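Phosphoribosylglycinamide synthetase (Anaerococcus prevotii, PDB 4DIM) probably acts as an ATP-dependent ligase of the ATP-grasp superfamily, binding ATP and a divalent metal ion. Local coordinates at residues E192-G197 and M264-N269; N138-L143 and C185-F190; E290-I295 and K319-G324; V260-I265 and I274-R279. All coordinates share one frame; numbering follows the deposited sequence.

Overall arrangement
From the N terminus, contact 2 comes first. Across 41 intervening residues it joins helix 133-141 to strand 186-189 in a small four-stranded subdomain. Strand 194-203 follows, and contact 1 pairs its start with strand 258-267 in the large antiparallel sheet, closing a loop of 66 residues. Contact 4 spans only 8 residues and zips up the hairpin of strands 258-267 and 270-277. Contact 3 spans 23 and ties helix 285-293 to strand 323-329 of that sheet. None nests; contacts 1 and 4 overlap on strand 258-267, sharing M264 and I265, and the others follow in series. Contacts 2 and 3 lie furthest apart, with centres about 41 Å from each other.

Contact 1 (E192-G197 and M264-N269); sequences EGYEFG and MILKDN
Y194 and L266 exchange two backbone hydrogen bonds, Y194 N to L266 O at 2.8 Å and L266 N to Y194 O at 2.6 Å. They are a hydrogen-bonded pair of antiparallel strands in the large sheet of this ATP-grasp protein. F196 and M264, a selenomethionine, form the next such pair. M264 N lies 2.8 Å from F196 O. F196 N approaches M264 O from above the carbonyl plane, at 3.2 Å. Toward the start of 192-197, E192 OE2 and K267 NZ make a weak salt bridge of 3.4 Å, reached by a fully extended lysine chain.

The F196 ring carries the packing. Its CG stands between the backbone N and the carbonyl carbon (chi1 66°), and the ring turns in against M264. M264 CB lies over one ring face, 3.4 Å from the centroid, as a CH-pi contact. The selenium sits obliquely to the same ring. L266 CB touches CE2, 3.7 Å away. Helix 236-253 covers this side through T242 and V246. Putting an alanine at F196 would probably leave M264 CB without its aromatic partner and open a gap under that helix. On the other face of the sheet, I265 CD1 reaches back to G193 N at 3.4 Å.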
loop_
_atom_site.group_PDB
_atom_site.type_symbol
_atom_site.label_atom_id
_atom_site.label_comp_id
_atom_site.label_asym_id
_atom_site.label_seq_id
_atom_site.Cartn_x
_atom_site.Cartn_y
_atom_site.Cartn_z
ATOM N N GLU A 192 -10.811 3.272 -17.547
ATOM C CA GLU A 192 -11.086 4.527 -16.877
ATOM C C GLU A 192 -12.369 4.269 -16.082
ATOM O O GLU A 192 -13.316 3.699 -16.618
ATOM C CB GLU A 192 -11.127 5.729 -17.884
ATOM C CG GLU A 192 -12.156 5.712 -19.006
ATOM C CD GLU A 192 -11.945 4.792 -20.200
ATOM O OE1 GLU A 192 -12.245 5.251 -21.326
ATOM O OE2 GLU A 192 -11.625 3.592 -20.011
ATOM N N GLY A 193 -12.331 4.537 -14.779
ATOM C CA GLY A 193 -13.491 4.292 -13.935
ATOM C C GLY A 193 -13.306 4.702 -12.488
ATOM O O GLY A 193 -12.479 5.554 -12.189
ATOM N N TYR A 194 -14.074 4.097 -11.577
ATOM C CA TYR A 194 -13.955 4.414 -10.149
ATOM C C TYR A 194 -12.731 3.682 -9.534
ATOM O O TYR A 194 -12.709 2.443 -9.485
ATOM C CB TYR A 194 -15.257 4.079 -9.386
ATOM C CG TYR A 194 -15.214 4.554 -7.951
ATOM C CD1 TYR A 194 -15.140 5.912 -7.646
ATOM C CD2 TYR A 194 -15.147 3.646 -6.897
ATOM C CE1 TYR A 194 -14.985 6.355 -6.334
ATOM C CE2 TYR A 194 -15.049 4.083 -5.574
ATOM C CZ TYR A 194 -14.944 5.439 -5.296
ATOM O OH TYR A 194 -14.813 5.913 -4.002
ATOM N N GLU A 195 -11.702 4.457 -9.107
ATOM C CA GLU A 195 -10.489 3.885 -8.491
ATOM C C GLU A 195 -10.666 3.710 -6.993
ATOM O O GLU A 195 -11.134 4.609 -6.302
ATOM C CB GLU A 195 -9.254 4.744 -8.720
ATOM C CG GLU A 195 -8.863 4.930 -10.163
ATOM C CD GLU A 195 -7.754 5.947 -10.392
ATOM O OE1 GLU A 195 -7.387 6.666 -9.434
ATOM O OE2 GLU A 195 -7.259 6.029 -11.540
ATOM N N PHE A 196 -10.286 2.555 -6.486
ATOM C CA PHE A 196 -10.356 2.285 -5.062
ATOM C C PHE A 196 -9.323 1.212 -4.771
ATOM O O PHE A 196 -8.591 0.825 -5.672
ATOM C CB PHE A 196 -11.799 1.890 -4.651
ATOM C CG PHE A 196 -12.274 0.591 -5.236
ATOM C CD1 PHE A 196 -12.195 -0.584 -4.509
ATOM C CD2 PHE A 196 -12.651 0.511 -6.562
ATOM C CE1 PHE A 196 -12.528 -1.808 -5.085
ATOM C CE2 PHE A 196 -12.929 -0.720 -7.146
ATOM C CZ PHE A 196 -12.930 -1.864 -6.383
ATOM N N GLY A 197 -9.231 0.784 -3.526
ATOM C CA GLY A 197 -8.295 -0.241 -3.111
ATOM C C GLY A 197 -8.906 -1.301 -2.225
ATOM O O GLY A 197 -10.106 -1.285 -1.926
HETATM N N MSE A 264 -7.441 -1.300 -7.041
HETATM C CA MSE A 264 -8.541 -1.713 -7.875
HETATM C C MSE A 264 -9.049 -0.580 -8.761
HETATM O O MSE A 264 -8.795 0.593 -8.530
HETATM C CB MSE A 264 -9.735 -2.133 -6.979
HETATM C CG MSE A 264 -9.431 -3.063 -5.730
HETATM SE SE MSE A 264 -9.138 -4.857 -6.219
HETATM C CE MSE A 264 -10.655 -5.270 -7.571
ATOM N N ILE A 265 -9.899 -0.939 -9.695
ATOM C CA ILE A 265 -10.659 0.021 -10.496
ATOM C C ILE A 265 -12.026 -0.595 -10.821
ATOM O O ILE A 265 -12.128 -1.774 -11.169
ATOM C CB ILE A 265 -9.933 0.512 -11.758
ATOM C CG1 ILE A 265 -10.794 1.530 -12.533
ATOM C CG2 ILE A 265 -9.548 -0.644 -12.645
ATOM C CD1 ILE A 265 -10.077 2.494 -13.179
ATOM N N LEU A 266 -13.072 0.208 -10.711
ATOM C CA LEU A 266 -14.413 -0.271 -11.026
ATOM C C LEU A 266 -14.872 0.324 -12.367
ATOM O O LEU A 266 -14.917 1.547 -12.502
ATOM C CB LEU A 266 -15.361 0.073 -9.864
ATOM C CG LEU A 266 -16.828 0.195 -10.142
ATOM C CD1 LEU A 266 -17.425 -1.158 -10.492
ATOM C CD2 LEU A 266 -17.495 0.729 -8.943
ATOM N N LYS A 267 -15.180 -0.556 -13.358
ATOM C CA LYS A 267 -15.706 -0.154 -14.670
ATOM C C LYS A 267 -16.898 -1.014 -15.059
ATOM O O LYS A 267 -16.755 -2.232 -15.215
ATOM C CB LYS A 267 -14.625 -0.235 -15.782
ATOM C CG LYS A 267 -15.116 0.158 -17.194
ATOM C CD LYS A 267 -13.962 0.190 -18.166
ATOM C CE LYS A 267 -14.309 0.488 -19.616
ATOM N NZ LYS A 267 -13.081 0.602 -20.462
ATOM N N ASP A 268 -18.059 -0.373 -15.282
ATOM C CA ASP A 268 -19.266 -1.060 -15.770
ATOM C C ASP A 268 -19.606 -2.316 -14.935
ATOM O O ASP A 268 -19.812 -3.406 -15.487
ATOM C CB ASP A 268 -19.104 -1.433 -17.260
ATOM C CG ASP A 268 -18.755 -0.246 -18.164
ATOM O OD1 ASP A 268 -19.152 0.904 -17.823
ATOM O OD2 ASP A 268 -18.103 -0.469 -19.232
ATOM N N ASN A 269 -19.689 -2.137 -13.614
ATOM C CA ASN A 269 -19.977 -3.209 -12.668
ATOM C C ASN A 269 -18.998 -4.409 -12.794
ATOM O O ASN A 269 -19.357 -5.561 -12.572
ATOM C CB ASN A 269 -21.459 -3.653 -12.767
ATOM C CG ASN A 269 -22.352 -2.590 -12.188
ATOM O OD1 ASN A 269 -22.134 -2.123 -11.056
ATOM N ND2 ASN A 269 -23.311 -2.102 -12.973
#

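Contact 2 (N138-L143 and C185-F190); sequences NALENL and CIVEEF
V187 receives three side chains from the end of helix 133-141 and the turn after it. The contact is mainly apolar. V187 CG1 meets A139 CB at 3.9 Å and L143 CD2 at 4.0 Å. V187 CG2 meets L140 CD2 at 4.0 Å, with the two side chains crossing at about a right angle. The valine torsion (chi1 63°) sets CG1 between the backbone N and the carbonyl carbon and CG2 anti to N, and in this setting both methyls are used. L143 runs past V187 in the opposite direction, and its CD2 also comes to 3.8 Å from V187 O.

The branch point of L143 and its CD1 pack on the stem of E189. L143 CG lies 3.6 Å from E189 CG, and L143 CD1 lies 3.7 Å from the same atom. A glycine at L143 would probably strip the cover from E189 CG and leave a gap beside V187.

The polar end of E189 is held outside these two segments. Its chain is extended beyond CG. OE1 makes a salt bridge to R126 and accepts a hydrogen bond from K144 N.

Helix 133-141 thus packs on the four-stranded antiparallel sheet, with F128 of the neighbouring strand 127-128 and V147 joining the core. In ATP-grasp relatives a small subdomain of this kind forms a lid over the nucleotide, and it probably does so here. Between the two segments the hold is apolar, without directional bonds, while the E189 carboxylate, satisfied by R126 and K144 N, ties the strand end to neighbouring chain.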
loop_
_atom_site.group_PDB
_atom_site.type_symbol
_atom_site.label_atom_id
_atom_site.label_comp_id
_atom_site.label_asym_id
_atom_site.label_seq_id
_atom_site.Cartn_x
_atom_site.Cartn_y
_atom_site.Cartn_z
ATOM N N ASN A 138 -3.119 -7.230 -34.538
ATOM C CA ASN A 138 -3.276 -8.604 -34.014
ATOM C C ASN A 138 -3.606 -8.522 -32.527
ATOM O O ASN A 138 -4.542 -9.180 -32.056
ATOM C CB ASN A 138 -1.994 -9.425 -34.232
ATOM C CG ASN A 138 -1.960 -10.760 -33.516
ATOM O OD1 ASN A 138 -2.984 -11.443 -33.351
ATOM N ND2 ASN A 138 -0.767 -11.182 -33.099
ATOM N N ALA A 139 -2.831 -7.685 -31.801
ATOM C CA ALA A 139 -3.028 -7.428 -30.377
ATOM C C ALA A 139 -4.399 -6.780 -30.105
ATOM O O ALA A 139 -5.009 -7.146 -29.108
ATOM C CB ALA A 139 -1.912 -6.532 -29.834
ATOM N N LEU A 140 -4.878 -5.832 -30.988
ATOM C CA LEU A 140 -6.180 -5.123 -30.872
ATOM C C LEU A 140 -7.448 -6.039 -30.969
ATOM O O LEU A 140 -8.527 -5.605 -30.533
ATOM C CB LEU A 140 -6.340 -4.026 -31.957
ATOM C CG LEU A 140 -5.428 -2.800 -31.951
ATOM C CD1 LEU A 140 -6.130 -1.607 -32.550
ATOM C CD2 LEU A 140 -4.896 -2.478 -30.577
ATOM N N GLU A 141 -7.330 -7.252 -31.557
ATOM C CA GLU A 141 -8.466 -8.161 -31.660
ATOM C C GLU A 141 -8.770 -8.790 -30.290
ATOM O O GLU A 141 -9.943 -9.096 -30.017
ATOM C CB GLU A 141 -8.253 -9.232 -32.758
ATOM C CG GLU A 141 -7.751 -10.600 -32.314
ATOM C CD GLU A 141 -7.551 -11.538 -33.492
ATOM O OE1 GLU A 141 -8.409 -12.431 -33.691
ATOM O OE2 GLU A 141 -6.572 -11.340 -34.251
ATOM N N ASN A 142 -7.735 -8.954 -29.428
ATOM C CA ASN A 142 -7.873 -9.491 -28.058
ATOM C C ASN A 142 -7.823 -8.363 -26.989
ATOM O O ASN A 142 -7.557 -8.642 -25.814
ATOM C CB ASN A 142 -6.761 -10.521 -27.785
ATOM C CG ASN A 142 -6.680 -11.614 -28.832
ATOM O OD1 ASN A 142 -5.734 -11.674 -29.636
ATOM N ND2 ASN A 142 -7.675 -12.497 -28.851
ATOM N N LEU A 143 -8.124 -7.108 -27.389
ATOM C CA LEU A 143 -8.053 -5.922 -26.523
ATOM C C LEU A 143 -9.266 -5.004 -26.763
ATOM O O LEU A 143 -9.611 -4.744 -27.926
ATOM C CB LEU A 143 -6.733 -5.136 -26.858
ATOM C CG LEU A 143 -5.722 -4.748 -25.744
ATOM C CD1 LEU A 143 -5.312 -5.951 -24.857
ATOM C CD2 LEU A 143 -4.502 -4.145 -26.357
ATOM N N CYS A 185 7.064 -1.769 -28.021
ATOM C CA CYS A 185 6.022 -0.936 -27.485
ATOM C C CYS A 185 5.073 -1.784 -26.630
ATOM O O CYS A 185 5.039 -3.016 -26.742
ATOM C CB CYS A 185 5.262 -0.322 -28.660
ATOM S SG CYS A 185 5.196 1.472 -28.637
ATOM N N ILE A 186 4.240 -1.114 -25.836
ATOM C CA ILE A 186 3.205 -1.795 -25.100
ATOM C C ILE A 186 1.922 -1.109 -25.490
ATOM O O ILE A 186 1.818 0.121 -25.465
ATOM C CB ILE A 186 3.445 -1.897 -23.563
ATOM C CG1 ILE A 186 4.486 -3.018 -23.306
ATOM C CG2 ILE A 186 2.153 -2.236 -22.796
ATOM C CD1 ILE A 186 5.061 -3.073 -21.942
ATOM N N VAL A 187 0.993 -1.915 -25.976
ATOM C CA VAL A 187 -0.371 -1.471 -26.245
ATOM C C VAL A 187 -1.176 -2.104 -25.105
ATOM O O VAL A 187 -1.106 -3.322 -24.883
ATOM C CB VAL A 187 -0.921 -1.754 -27.675
ATOM C CG1 VAL A 187 -1.008 -3.254 -27.985
ATOM C CG2 VAL A 187 -2.276 -1.090 -27.853
ATOM N N GLU A 188 -1.799 -1.270 -24.294
ATOM C CA GLU A 188 -2.539 -1.762 -23.124
ATOM C C GLU A 188 -3.919 -1.169 -23.071
ATOM O O GLU A 188 -4.100 0.003 -23.392
ATOM C CB GLU A 188 -1.763 -1.415 -21.838
ATOM C CG GLU A 188 -2.366 -1.983 -20.578
ATOM C CD GLU A 188 -1.559 -1.737 -19.332
ATOM O OE1 GLU A 188 -1.577 -0.586 -18.837
ATOM O OE2 GLU A 188 -0.964 -2.707 -18.813
ATOM N N GLU A 189 -4.885 -1.960 -22.596
ATOM C CA GLU A 189 -6.258 -1.485 -22.394
ATOM C C GLU A 189 -6.263 -0.319 -21.432
ATOM O O GLU A 189 -5.613 -0.369 -20.372
ATOM C CB GLU A 189 -7.145 -2.587 -21.805
ATOM C CG GLU A 189 -7.409 -3.777 -22.708
ATOM C CD GLU A 189 -8.323 -4.794 -22.055
ATOM O OE1 GLU A 189 -9.325 -5.199 -22.688
ATOM O OE2 GLU A 189 -8.022 -5.207 -20.912
ATOM N N PHE A 190 -6.994 0.725 -21.788
ATOM C CA PHE A 190 -7.141 1.889 -20.942
ATOM C C PHE A 190 -8.463 1.735 -20.205
ATOM O O PHE A 190 -9.524 1.725 -20.838
ATOM C CB PHE A 190 -7.065 3.179 -21.766
ATOM C CG PHE A 190 -7.016 4.432 -20.917
ATOM C CD1 PHE A 190 -6.108 4.550 -19.871
ATOM C CD2 PHE A 190 -7.899 5.477 -21.140
ATOM C CE1 PHE A 190 -6.111 5.673 -19.047
ATOM C CE2 PHE A 190 -7.882 6.609 -20.332
ATOM C CZ PHE A 190 -6.989 6.702 -19.288
#

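Contact 3 (E290-I295 and K319-G324); sequences EINYGI and KENKAG
N292, in the last turn of helix 285-293, brings its CA within 4.9 Å of N321 CA, where the incoming chain passes the helix end. The bond here is from N321 ND2 to N292 O, 3.1 Å long with an angle of 159° at the hydrogen. N292 O lies close to the amide plane of N321, but the donor is tilted 34° from the plane of the carbonyl. N321 CA makes a CA-H...O contact to the same oxygen, so N292 O is approached twice by one residue.

The two asparagine amides are almost parallel. N292 ND2 lies 3.8 Å from N321 CB. The N292 side chain turns anti to its backbone N (chi1 -175°), and OD1 sits over the centre of one face of the Y293 ring. That ring stands perpendicular to the N321 amide, with CD1 at 4.1 Å from N321 ND2.

The contact sets helix 285-293 on the start of strand 323-329, at its entry into the large antiparallel sheet of this ATP-grasp protein. There G324 makes backbone hydrogen bonds with V230, and A323 with E381. G294 takes a positive phi as the helix ends.

I291 supplies the packing: its CG2 rests against backbone, 3.5 Å from A323 O and 3.8 Å from G324 CA. It also touches I378 and K380 of strand 375-381. K322 CB comes to 3.8 Å from I291 O.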
loop_
_atom_site.group_PDB
_atom_site.type_symbol
_atom_site.label_atom_id
_atom_site.label_comp_id
_atom_site.label_asym_id
_atom_site.label_seq_id
_atom_site.Cartn_x
_atom_site.Cartn_y
_atom_site.Cartn_z
ATOM N N GLU A 290 -8.001 -2.212 11.560
ATOM C CA GLU A 290 -8.233 -2.348 13.011
ATOM C C GLU A 290 -9.619 -1.798 13.382
ATOM O O GLU A 290 -10.402 -2.524 13.969
ATOM C CB GLU A 290 -7.111 -1.646 13.826
ATOM C CG GLU A 290 -5.807 -2.441 13.820
ATOM C CD GLU A 290 -4.582 -1.907 14.549
ATOM O OE1 GLU A 290 -4.449 -0.671 14.717
ATOM O OE2 GLU A 290 -3.694 -2.737 14.848
ATOM N N ILE A 291 -9.954 -0.583 12.931
ATOM C CA ILE A 291 -11.288 0.039 13.151
ATOM C C ILE A 291 -12.434 -0.858 12.593
ATOM O O ILE A 291 -13.390 -1.146 13.301
ATOM C CB ILE A 291 -11.346 1.470 12.497
ATOM C CG1 ILE A 291 -10.553 2.488 13.310
ATOM C CG2 ILE A 291 -12.762 1.940 12.296
ATOM C CD1 ILE A 291 -10.147 3.775 12.560
ATOM N N ASN A 292 -12.331 -1.252 11.321
ATOM C CA ASN A 292 -13.346 -2.024 10.609
ATOM C C ASN A 292 -13.623 -3.385 11.173
ATOM O O ASN A 292 -14.785 -3.772 11.173
ATOM C CB ASN A 292 -12.948 -2.183 9.180
ATOM C CG ASN A 292 -13.932 -2.832 8.308
ATOM O OD1 ASN A 292 -13.770 -3.994 8.001
ATOM N ND2 ASN A 292 -14.954 -2.088 7.883
ATOM N N TYR A 293 -12.619 -4.125 11.643
ATOM C CA TYR A 293 -12.892 -5.459 12.228
ATOM C C TYR A 293 -12.781 -5.508 13.752
ATOM O O TYR A 293 -13.100 -6.548 14.332
ATOM C CB TYR A 293 -11.923 -6.480 11.656
ATOM C CG TYR A 293 -12.113 -6.690 10.177
ATOM C CD1 TYR A 293 -13.245 -7.321 9.688
ATOM C CD2 TYR A 293 -11.174 -6.227 9.260
ATOM C CE1 TYR A 293 -13.447 -7.494 8.328
ATOM C CE2 TYR A 293 -11.374 -6.374 7.891
ATOM C CZ TYR A 293 -12.496 -7.045 7.432
ATOM O OH TYR A 293 -12.738 -7.238 6.107
ATOM N N GLY A 294 -12.317 -4.426 14.384
ATOM C CA GLY A 294 -12.097 -4.389 15.825
ATOM C C GLY A 294 -11.029 -5.369 16.269
ATOM O O GLY A 294 -11.204 -6.101 17.264
ATOM N N ILE A 295 -9.913 -5.372 15.535
ATOM C CA ILE A 295 -8.792 -6.280 15.778
ATOM C C ILE A 295 -7.478 -5.504 15.972
ATOM O O ILE A 295 -7.454 -4.263 15.913
ATOM C CB ILE A 295 -8.649 -7.289 14.592
ATOM C CG1 ILE A 295 -8.428 -6.562 13.253
ATOM C CG2 ILE A 295 -9.817 -8.254 14.527
ATOM C CD1 ILE A 295 -8.027 -7.398 12.169
ATOM N N LYS A 319 -18.293 -8.385 15.632
ATOM C CA LYS A 319 -19.282 -8.902 14.694
ATOM C C LYS A 319 -19.851 -7.754 13.857
ATOM O O LYS A 319 -20.469 -8.012 12.829
ATOM C CB LYS A 319 -20.402 -9.634 15.453
ATOM C CG LYS A 319 -19.977 -10.970 16.097
ATOM C CD LYS A 319 -20.215 -12.192 15.186
ATOM C CE LYS A 319 -20.446 -13.467 15.967
ATOM N NZ LYS A 319 -20.678 -14.623 15.064
ATOM N N GLU A 320 -19.646 -6.492 14.309
ATOM C CA GLU A 320 -20.066 -5.268 13.614
ATOM C C GLU A 320 -18.886 -4.625 12.895
ATOM O O GLU A 320 -17.740 -4.840 13.273
ATOM C CB GLU A 320 -20.643 -4.254 14.621
ATOM C CG GLU A 320 -21.963 -4.677 15.255
ATOM C CD GLU A 320 -22.158 -4.418 16.746
ATOM O OE1 GLU A 320 -21.228 -3.896 17.407
ATOM O OE2 GLU A 320 -23.253 -4.756 17.254
ATOM N N ASN A 321 -19.170 -3.809 11.879
ATOM C CA ASN A 321 -18.121 -3.097 11.124
ATOM C C ASN A 321 -18.283 -1.603 11.307
ATOM O O ASN A 321 -19.142 -0.996 10.661
ATOM C CB ASN A 321 -18.113 -3.435 9.601
ATOM C CG ASN A 321 -17.960 -4.895 9.236
ATOM O OD1 ASN A 321 -18.722 -5.429 8.410
ATOM N ND2 ASN A 321 -16.903 -5.541 9.734
ATOM N N LYS A 322 -17.413 -0.995 12.124
ATOM C CA LYS A 322 -17.439 0.452 12.355
ATOM C C LYS A 322 -16.831 1.195 11.145
ATOM O O LYS A 322 -15.992 0.645 10.422
ATOM C CB LYS A 322 -16.665 0.815 13.650
ATOM C CG LYS A 322 -17.081 2.143 14.274
ATOM C CD LYS A 322 -17.303 2.087 15.783
ATOM C CE LYS A 322 -18.043 3.313 16.281
ATOM N NZ LYS A 322 -18.489 3.177 17.694
ATOM N N ALA A 323 -17.331 2.406 10.880
ATOM C CA ALA A 323 -16.777 3.256 9.845
ATOM C C ALA A 323 -15.495 3.923 10.406
ATOM O O ALA A 323 -15.366 4.113 11.619
ATOM C CB ALA A 323 -17.790 4.290 9.397
ATOM N N GLY A 324 -14.524 4.124 9.511
ATOM C CA GLY A 324 -13.250 4.779 9.764
ATOM C C GLY A 324 -12.863 5.712 8.619
ATOM O O GLY A 324 -13.254 5.497 7.452
#

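Contact 4 (V260-I265 and I274-R279); sequences VNVDMI and IELTGR
N261 and T277 are joined by two nearly straight backbone hydrogen bonds, N261 N to T277 O at 3.1 Å and T277 N to N261 O at 2.9 Å. Both donors lie nearly along the C=O axis. Further along, D263 N reaches E275 O at 3.0 Å. D263 O then takes two donors, I274 N at 2.7 Å and E275 N by a weak bond. I274 and E275 thus both face D263, a classic beta bulge in the hairpin of strands 258-267 and 270-277. At the other end, G278 is the centre of an inverse gamma turn.

Apolar contacts fill one face. V262 and L276 lie side by side, V262 CG2 to L276 CD1 at 3.8 Å. L276 CD2 meets V260 CG1 at 3.9 Å. Helix 236-253 covers L276 through A249 and L253.

The opposite face is largely polar. D263 OD2 touches the stem of E275, 3.3 Å from CG, the two side chains crossing at a slant. The two carboxylates are turned 87° apart, and E275 OE1 makes a salt bridge to K110. T277 OG1 is anti to the backbone N (chi1 169°) and bonds to D81, while CG2 lies over one face of the R279 guanidinium. R279 also pairs with D81, and N261 OD1 is bonded to Q199. At the bulge, on the side of D263, I274 CD1 rests 3.9 Å from I265 CB.

The V262/L276 face thus packs against helix 236-253. The other, with two carboxylates, the N261 amide and the R279 guanidinium, is consistent with the ATP and metal binding assigned to the family.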
loop_
_atom_site.group_PDB
_atom_site.type_symbol
_atom_site.label_atom_id
_atom_site.label_comp_id
_atom_site.label_asym_id
_atom_site.label_seq_id
_atom_site.Cartn_x
_atom_site.Cartn_y
_atom_site.Cartn_z
ATOM N N VAL A 260 -1.754 -8.160 2.475
ATOM C CA VAL A 260 -1.793 -7.767 1.054
ATOM C C VAL A 260 -2.478 -6.423 0.865
ATOM O O VAL A 260 -3.454 -6.080 1.539
ATOM C CB VAL A 260 -2.531 -8.874 0.234
ATOM C CG1 VAL A 260 -2.697 -8.494 -1.243
ATOM C CG2 VAL A 260 -1.834 -10.238 0.394
ATOM N N ASN A 261 -1.950 -5.683 -0.083
ATOM C CA ASN A 261 -2.382 -4.349 -0.467
ATOM C C ASN A 261 -2.658 -4.358 -1.939
ATOM O O ASN A 261 -1.805 -4.810 -2.678
ATOM C CB ASN A 261 -1.285 -3.329 -0.136
ATOM C CG ASN A 261 -1.667 -1.924 -0.523
ATOM O OD1 ASN A 261 -2.564 -1.331 0.060
ATOM N ND2 ASN A 261 -1.143 -1.438 -1.611
ATOM N N VAL A 262 -3.853 -3.938 -2.337
ATOM C CA VAL A 262 -4.360 -3.952 -3.703
ATOM C C VAL A 262 -4.947 -2.580 -4.161
ATOM O O VAL A 262 -5.595 -1.854 -3.379
ATOM C CB VAL A 262 -5.460 -5.035 -3.868
ATOM C CG1 VAL A 262 -5.615 -5.420 -5.329
ATOM C CG2 VAL A 262 -5.151 -6.267 -3.015
ATOM N N ASP A 263 -4.700 -2.265 -5.458
ATOM C CA ASP A 263 -5.225 -1.098 -6.166
ATOM C C ASP A 263 -6.177 -1.652 -7.189
ATOM O O ASP A 263 -5.770 -2.423 -8.064
ATOM C CB ASP A 263 -4.118 -0.246 -6.840
ATOM C CG ASP A 263 -3.032 0.318 -5.940
ATOM O OD1 ASP A 263 -3.341 0.669 -4.775
ATOM O OD2 ASP A 263 -1.901 0.533 -6.441
HETATM N N MSE A 264 -7.441 -1.300 -7.041
HETATM C CA MSE A 264 -8.541 -1.713 -7.875
HETATM C C MSE A 264 -9.049 -0.580 -8.761
HETATM O O MSE A 264 -8.795 0.593 -8.530
HETATM C CB MSE A 264 -9.735 -2.133 -6.979
HETATM C CG MSE A 264 -9.431 -3.063 -5.730
HETATM SE SE MSE A 264 -9.138 -4.857 -6.219
HETATM C CE MSE A 264 -10.655 -5.270 -7.571
ATOM N N ILE A 265 -9.899 -0.939 -9.695
ATOM C CA ILE A 265 -10.659 0.021 -10.496
ATOM C C ILE A 265 -12.026 -0.595 -10.821
ATOM O O ILE A 265 -12.128 -1.774 -11.169
ATOM C CB ILE A 265 -9.933 0.512 -11.758
ATOM C CG1 ILE A 265 -10.794 1.530 -12.533
ATOM C CG2 ILE A 265 -9.548 -0.644 -12.645
ATOM C CD1 ILE A 265 -10.077 2.494 -13.179
ATOM N N ILE A 274 -5.226 -3.397 -10.559
ATOM C CA ILE A 274 -4.134 -2.633 -11.177
ATOM C C ILE A 274 -2.773 -3.096 -10.604
ATOM O O ILE A 274 -1.906 -3.451 -11.369
ATOM C CB ILE A 274 -4.310 -1.115 -10.966
ATOM C CG1 ILE A 274 -5.645 -0.626 -11.501
ATOM C CG2 ILE A 274 -3.157 -0.366 -11.630
ATOM C CD1 ILE A 274 -6.150 0.602 -10.685
ATOM N N GLU A 275 -2.602 -3.025 -9.278
ATOM C CA GLU A 275 -1.388 -3.384 -8.542
ATOM C C GLU A 275 -1.745 -4.273 -7.338
ATOM O O GLU A 275 -2.813 -4.126 -6.756
ATOM C CB GLU A 275 -0.605 -2.139 -8.022
ATOM C CG GLU A 275 -0.379 -0.967 -8.958
ATOM C CD GLU A 275 0.551 -1.192 -10.146
ATOM O OE1 GLU A 275 1.142 -2.295 -10.255
ATOM O OE2 GLU A 275 0.699 -0.252 -10.966
ATOM N N LEU A 276 -0.828 -5.152 -6.950
ATOM C CA LEU A 276 -0.978 -6.067 -5.820
ATOM C C LEU A 276 0.394 -6.332 -5.190
ATOM O O LEU A 276 1.288 -6.825 -5.871
ATOM C CB LEU A 276 -1.620 -7.380 -6.281
ATOM C CG LEU A 276 -2.176 -8.245 -5.126
ATOM C CD1 LEU A 276 -3.588 -8.811 -5.430
ATOM C CD2 LEU A 276 -1.252 -9.367 -4.760
ATOM N N THR A 277 0.563 -6.046 -3.895
ATOM C CA THR A 277 1.848 -6.281 -3.215
ATOM C C THR A 277 1.606 -7.107 -1.920
ATOM O O THR A 277 0.595 -6.931 -1.275
ATOM C CB THR A 277 2.591 -4.953 -3.011
ATOM O OG1 THR A 277 3.698 -5.115 -2.143
ATOM C CG2 THR A 277 1.747 -3.879 -2.469
ATOM N N GLY A 278 2.534 -7.990 -1.556
ATOM C CA GLY A 278 2.431 -8.808 -0.350
ATOM C C GLY A 278 2.867 -8.126 0.933
ATOM O O GLY A 278 3.623 -8.696 1.713
ATOM N N ARG A 279 2.384 -6.903 1.175
ATOM C CA ARG A 279 2.563 -6.191 2.431
ATOM C C ARG A 279 1.338 -5.228 2.666
ATOM O O ARG A 279 0.535 -4.948 1.766
ATOM C CB ARG A 279 3.916 -5.478 2.529
ATOM C CG ARG A 279 4.306 -4.585 1.368
ATOM C CD ARG A 279 3.707 -3.221 1.493
ATOM N NE ARG A 279 3.797 -2.469 0.239
ATOM C CZ ARG A 279 3.128 -1.347 -0.019
ATOM N NH1 ARG A 279 3.271 -0.736 -1.181
ATOM N NH2 ARG A 279 2.306 -0.835 0.876
#